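Local coordinates for protein response regulator (Caulobacter vibrioides, PDB 3N0R) that probably acts as a general stress response regulator, its receiver domain controlling a sigma-factor-like domain that would sequester an anti-sigma factor, at residues A[23-35]-A[52-66]. The protein carries 1 engineered substitution. Numbering follows the deposited sequence.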
# COMPACT_ATOMS: atom_id res chain seq x y z
N LEU A 23 -23.24 -4.12 -12.59
CA LEU A 23 -22.12 -4.61 -11.79
C LEU A 23 -20.79 -3.92 -12.06
O LEU A 23 -20.11 -3.49 -11.12
CB LEU A 23 -21.97 -6.12 -11.97
CG LEU A 23 -20.82 -6.78 -11.21
CD1 LEU A 23 -20.97 -6.56 -9.71
CD2 LEU A 23 -20.77 -8.26 -11.53
N LEU A 24 -20.37 -3.83 -13.32
CA LEU A 24 -19.04 -3.29 -13.60
C LEU A 24 -18.93 -1.83 -13.20
O LEU A 24 -17.86 -1.37 -12.81
CB LEU A 24 -18.62 -3.49 -15.06
CG LEU A 24 -17.43 -4.44 -15.22
CD1 LEU A 24 -16.19 -3.90 -14.51
CD2 LEU A 24 -17.79 -5.82 -14.70
N ALA A 25 -20.03 -1.09 -13.31
CA ALA A 25 -20.04 0.31 -12.90
C ALA A 25 -19.92 0.45 -11.39
O ALA A 25 -19.32 1.41 -10.90
CB ALA A 25 -21.29 1.01 -13.39
N ARG A 26 -20.51 -0.48 -10.65
CA ARG A 26 -20.40 -0.45 -9.19
C ARG A 26 -18.98 -0.77 -8.74
O ARG A 26 -18.52 -0.25 -7.73
CB ARG A 26 -21.42 -1.40 -8.54
CG ARG A 26 -22.87 -1.01 -8.88
CD ARG A 26 -23.88 -1.51 -7.87
NE ARG A 26 -23.78 -2.94 -7.60
CZ ARG A 26 -24.25 -3.89 -8.40
NH1 ARG A 26 -24.84 -3.58 -9.54
NH2 ARG A 26 -24.11 -5.17 -8.05
N LEU A 27 -18.29 -1.63 -9.50
CA LEU A 27 -16.93 -2.04 -9.15
C LEU A 27 -15.83 -1.09 -9.62
O LEU A 27 -14.84 -0.87 -8.92
CB LEU A 27 -16.62 -3.41 -9.75
CG LEU A 27 -17.48 -4.58 -9.28
CD1 LEU A 27 -17.11 -5.86 -10.04
CD2 LEU A 27 -17.31 -4.77 -7.79
N ALA A 28 -15.99 -0.54 -10.83
CA ALA A 28 -14.88 0.10 -11.54
C ALA A 28 -14.15 1.20 -10.76
O ALA A 28 -12.91 1.23 -10.75
CB ALA A 28 -15.34 0.61 -12.90
N PRO A 29 -14.89 2.11 -10.11
CA PRO A 29 -14.19 3.21 -9.43
C PRO A 29 -13.28 2.73 -8.30
O PRO A 29 -12.37 3.47 -7.91
CB PRO A 29 -15.33 4.06 -8.87
CG PRO A 29 -16.53 3.69 -9.66
CD PRO A 29 -16.35 2.26 -10.05
N HIS A 30 -13.50 1.53 -7.79
CA HIS A 30 -12.77 1.04 -6.62
C HIS A 30 -11.58 0.17 -6.98
O HIS A 30 -10.75 -0.13 -6.12
CB HIS A 30 -13.75 0.30 -5.69
CG HIS A 30 -14.96 1.12 -5.38
ND1 HIS A 30 -14.87 2.32 -4.73
CD2 HIS A 30 -16.26 0.94 -5.68
CE1 HIS A 30 -16.08 2.85 -4.63
NE2 HIS A 30 -16.94 2.03 -5.20
N LEU A 31 -11.49 -0.23 -8.24
CA LEU A 31 -10.42 -1.14 -8.66
C LEU A 31 -9.00 -0.60 -8.49
O LEU A 31 -8.15 -1.30 -7.97
CB LEU A 31 -10.65 -1.67 -10.08
CG LEU A 31 -11.83 -2.65 -10.18
CD1 LEU A 31 -12.23 -2.85 -11.64
CD2 LEU A 31 -11.55 -4.00 -9.51
N PRO A 32 -8.74 0.66 -8.87
CA PRO A 32 -7.36 1.13 -8.67
C PRO A 32 -6.93 1.06 -7.20
O PRO A 32 -5.80 0.70 -6.89
CB PRO A 32 -7.41 2.59 -9.16
CG PRO A 32 -8.54 2.60 -10.17
CD PRO A 32 -9.56 1.65 -9.61
N TYR A 33 -7.85 1.39 -6.30
CA TYR A 33 -7.48 1.45 -4.89
C TYR A 33 -7.33 0.09 -4.23
O TYR A 33 -6.48 -0.08 -3.35
CB TYR A 33 -8.41 2.41 -4.14
CG TYR A 33 -8.38 3.75 -4.82
CD1 TYR A 33 -7.27 4.57 -4.72
CD2 TYR A 33 -9.43 4.15 -5.64
CE1 TYR A 33 -7.22 5.79 -5.37
CE2 TYR A 33 -9.39 5.36 -6.30
CZ TYR A 33 -8.29 6.18 -6.16
OH TYR A 33 -8.24 7.39 -6.81
N ILE A 34 -8.10 -0.89 -4.67
CA ILE A 34 -7.86 -2.24 -4.18
C ILE A 34 -6.53 -2.79 -4.73
O ILE A 34 -5.87 -3.55 -4.05
CB ILE A 34 -9.05 -3.21 -4.35
CG1 ILE A 34 -8.83 -4.45 -3.47
CG2 ILE A 34 -9.27 -3.57 -5.81
CD1 ILE A 34 -10.05 -5.33 -3.35
N ARG A 35 -6.11 -2.36 -5.92
CA ARG A 35 -4.75 -2.67 -6.36
C ARG A 35 -3.72 -2.05 -5.41
O ARG A 35 -2.75 -2.70 -5.06
CB ARG A 35 -4.48 -2.24 -7.81
CG ARG A 35 -5.32 -2.98 -8.84
CD ARG A 35 -4.93 -2.62 -10.28
NE ARG A 35 -5.93 -3.18 -11.20
CZ ARG A 35 -6.90 -2.51 -11.79
NH1 ARG A 35 -7.00 -1.19 -11.68
NH2 ARG A 35 -7.79 -3.16 -12.53
N VAL A 52 -6.13 -8.96 -7.70
CA VAL A 52 -7.28 -8.14 -8.01
C VAL A 52 -7.95 -8.57 -9.32
O VAL A 52 -9.18 -8.66 -9.40
CB VAL A 52 -6.91 -6.65 -8.06
CG1 VAL A 52 -8.06 -5.82 -8.63
CG2 VAL A 52 -6.51 -6.16 -6.68
N ARG A 53 -7.16 -8.85 -10.35
CA ARG A 53 -7.71 -9.26 -11.64
C ARG A 53 -8.55 -10.54 -11.49
O ARG A 53 -9.63 -10.65 -12.08
CB ARG A 53 -6.60 -9.45 -12.67
CG ARG A 53 -7.11 -9.66 -14.08
CD ARG A 53 -5.96 -9.69 -15.08
NE ARG A 53 -5.04 -10.80 -14.85
CZ ARG A 53 -5.22 -12.03 -15.32
NH1 ARG A 53 -6.29 -12.31 -16.04
NH2 ARG A 53 -4.33 -12.98 -15.06
N VAL A 54 -8.05 -11.49 -10.71
CA VAL A 54 -8.78 -12.74 -10.48
C VAL A 54 -10.12 -12.46 -9.80
O VAL A 54 -11.15 -13.02 -10.20
CB VAL A 54 -7.94 -13.71 -9.64
CG1 VAL A 54 -8.81 -14.86 -9.12
CG2 VAL A 54 -6.75 -14.22 -10.45
N ALA A 55 -10.13 -11.60 -8.78
CA ALA A 55 -11.38 -11.26 -8.09
C ALA A 55 -12.37 -10.59 -9.05
O ALA A 55 -13.57 -10.90 -9.06
CB ALA A 55 -11.10 -10.37 -6.90
N LEU A 56 -11.88 -9.65 -9.86
CA LEU A 56 -12.72 -8.97 -10.84
C LEU A 56 -13.35 -9.95 -11.82
O LEU A 56 -14.56 -9.91 -12.07
CB LEU A 56 -11.90 -7.92 -11.60
CG LEU A 56 -12.61 -7.24 -12.78
CD1 LEU A 56 -13.86 -6.50 -12.31
CD2 LEU A 56 -11.64 -6.31 -13.51
N GLU A 57 -12.54 -10.84 -12.38
CA GLU A 57 -13.05 -11.80 -13.36
C GLU A 57 -14.07 -12.75 -12.74
O GLU A 57 -15.06 -13.11 -13.39
CB GLU A 57 -11.91 -12.57 -14.02
CG GLU A 57 -10.96 -11.70 -14.83
CD GLU A 57 -11.43 -11.41 -16.24
OE1 GLU A 57 -12.55 -11.83 -16.61
OE2 GLU A 57 -10.67 -10.76 -16.98
N ALA A 58 -13.84 -13.16 -11.49
CA ALA A 58 -14.76 -14.06 -10.81
C ALA A 58 -16.12 -13.40 -10.60
O ALA A 58 -17.17 -14.01 -10.80
CB ALA A 58 -14.17 -14.50 -9.48
N LEU A 59 -16.10 -12.13 -10.21
CA LEU A 59 -17.34 -11.39 -10.05
C LEU A 59 -18.06 -11.22 -11.38
O LEU A 59 -19.27 -11.42 -11.48
CB LEU A 59 -17.07 -10.02 -9.43
CG LEU A 59 -16.83 -10.08 -7.91
CD1 LEU A 59 -16.14 -8.81 -7.39
CD2 LEU A 59 -18.15 -10.31 -7.18
N ALA A 60 -17.31 -10.85 -12.42
CA ALA A 60 -17.92 -10.58 -13.71
C ALA A 60 -18.58 -11.84 -14.28
O ALA A 60 -19.58 -11.77 -14.99
CB ALA A 60 -16.89 -10.02 -14.68
N ALA A 61 -18.01 -13.00 -13.95
CA ALA A 61 -18.49 -14.29 -14.45
C ALA A 61 -19.58 -14.90 -13.57
O ALA A 61 -20.14 -15.94 -13.91
CB ALA A 61 -17.33 -15.26 -14.58
N GLY A 62 -19.87 -14.27 -12.44
CA GLY A 62 -20.91 -14.76 -11.55
C GLY A 62 -20.50 -15.93 -10.67
O GLY A 62 -21.35 -16.62 -10.11
N GLU A 63 -19.20 -16.15 -10.54
CA GLU A 63 -18.67 -17.23 -9.71
C GLU A 63 -18.78 -16.89 -8.23
O GLU A 63 -18.82 -17.78 -7.37
CB GLU A 63 -17.23 -17.54 -10.10
CG GLU A 63 -17.14 -18.06 -11.52
CD GLU A 63 -15.72 -18.19 -12.03
OE1 GLU A 63 -14.78 -17.75 -11.32
OE2 GLU A 63 -15.54 -18.72 -13.15
N LEU A 64 -18.78 -15.59 -7.94
CA LEU A 64 -19.05 -15.02 -6.62
C LEU A 64 -20.01 -13.85 -6.83
O LEU A 64 -20.03 -13.28 -7.91
CB LEU A 64 -17.77 -14.49 -5.97
CG LEU A 64 -16.85 -15.54 -5.36
CD1 LEU A 64 -15.89 -14.93 -4.37
CD2 LEU A 64 -17.72 -16.55 -4.68
N VAL A 65 -20.74 -13.47 -5.80
CA VAL A 65 -21.63 -12.33 -5.91
C VAL A 65 -21.37 -11.34 -4.78
O VAL A 65 -21.17 -11.74 -3.63
CB VAL A 65 -23.11 -12.79 -5.87
CG1 VAL A 65 -24.04 -11.60 -6.03
CG2 VAL A 65 -23.38 -13.82 -6.95
N LEU A 66 -21.36 -10.05 -5.11
CA LEU A 66 -21.23 -9.02 -4.10
C LEU A 66 -22.36 -9.14 -3.10
O LEU A 66 -23.51 -9.39 -3.47
CB LEU A 66 -21.33 -7.63 -4.71
CG LEU A 66 -20.22 -7.09 -5.60
CD1 LEU A 66 -20.61 -5.68 -6.04
CD2 LEU A 66 -18.87 -7.09 -4.91
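L27 and L56 meet methyl to methyl near the middle of two nearly antiparallel helical segments, a worked example of how helices can be joined chiefly by aliphatic side chains: no hydrogen bond crosses between 23-35 and 52-66. L27 divides its two methyls between partners. CD1 lies 4.0 Å from L56 CD1 and also touches CD1 of L59, whereas CD2 packs 3.8 Å from L66 CD1 as the two side chains run antiparallel alongside one another. One turn on, L31 lies roughly perpendicular to L56, its CD1 being 4.0 Å from L56 CD2, while its other methyl rests on V52. L56 reaches these partners because its CG stands anti to the backbone N (chi1 173°), carrying both methyls across the gap.

At the far end V52 fits against I34 and R35 on helix 31-42. Its CG1 is 3.8 Å from I34 CG2, and its CG2 approaches the carbonyl oxygen of I34. The aliphatic CG of R35 touches both valine methyls; the guanidinium reaches on to the carbonyl of L247.

The other end is closed partly by the chain after the Schellman turn at G62, which brings L66 back over helix 23-27. There L66 CD1 meets L23 CD1 at 3.8 Å and also touches NH2 of R26, whose NH1 bonds to the carbonyl of M21. L23 CD2 approaches the carbonyl oxygen of L59 at 3.5 Å, a methyl-to-carbonyl van der Waals contact.

The axes of 23-27 and 52-60 come within 11.1 Å of each other at closest, inclined at 151°, and those of 31-35 and 52-60 are inclined at 141°. Both segments belong to the sigma2 part of the sigma-like region; helix 72-84 packs on I34 through Y77 and F80, and R35 links helix 31-42 to a loop of the receiver domain, whose parallel sheet lies beyond.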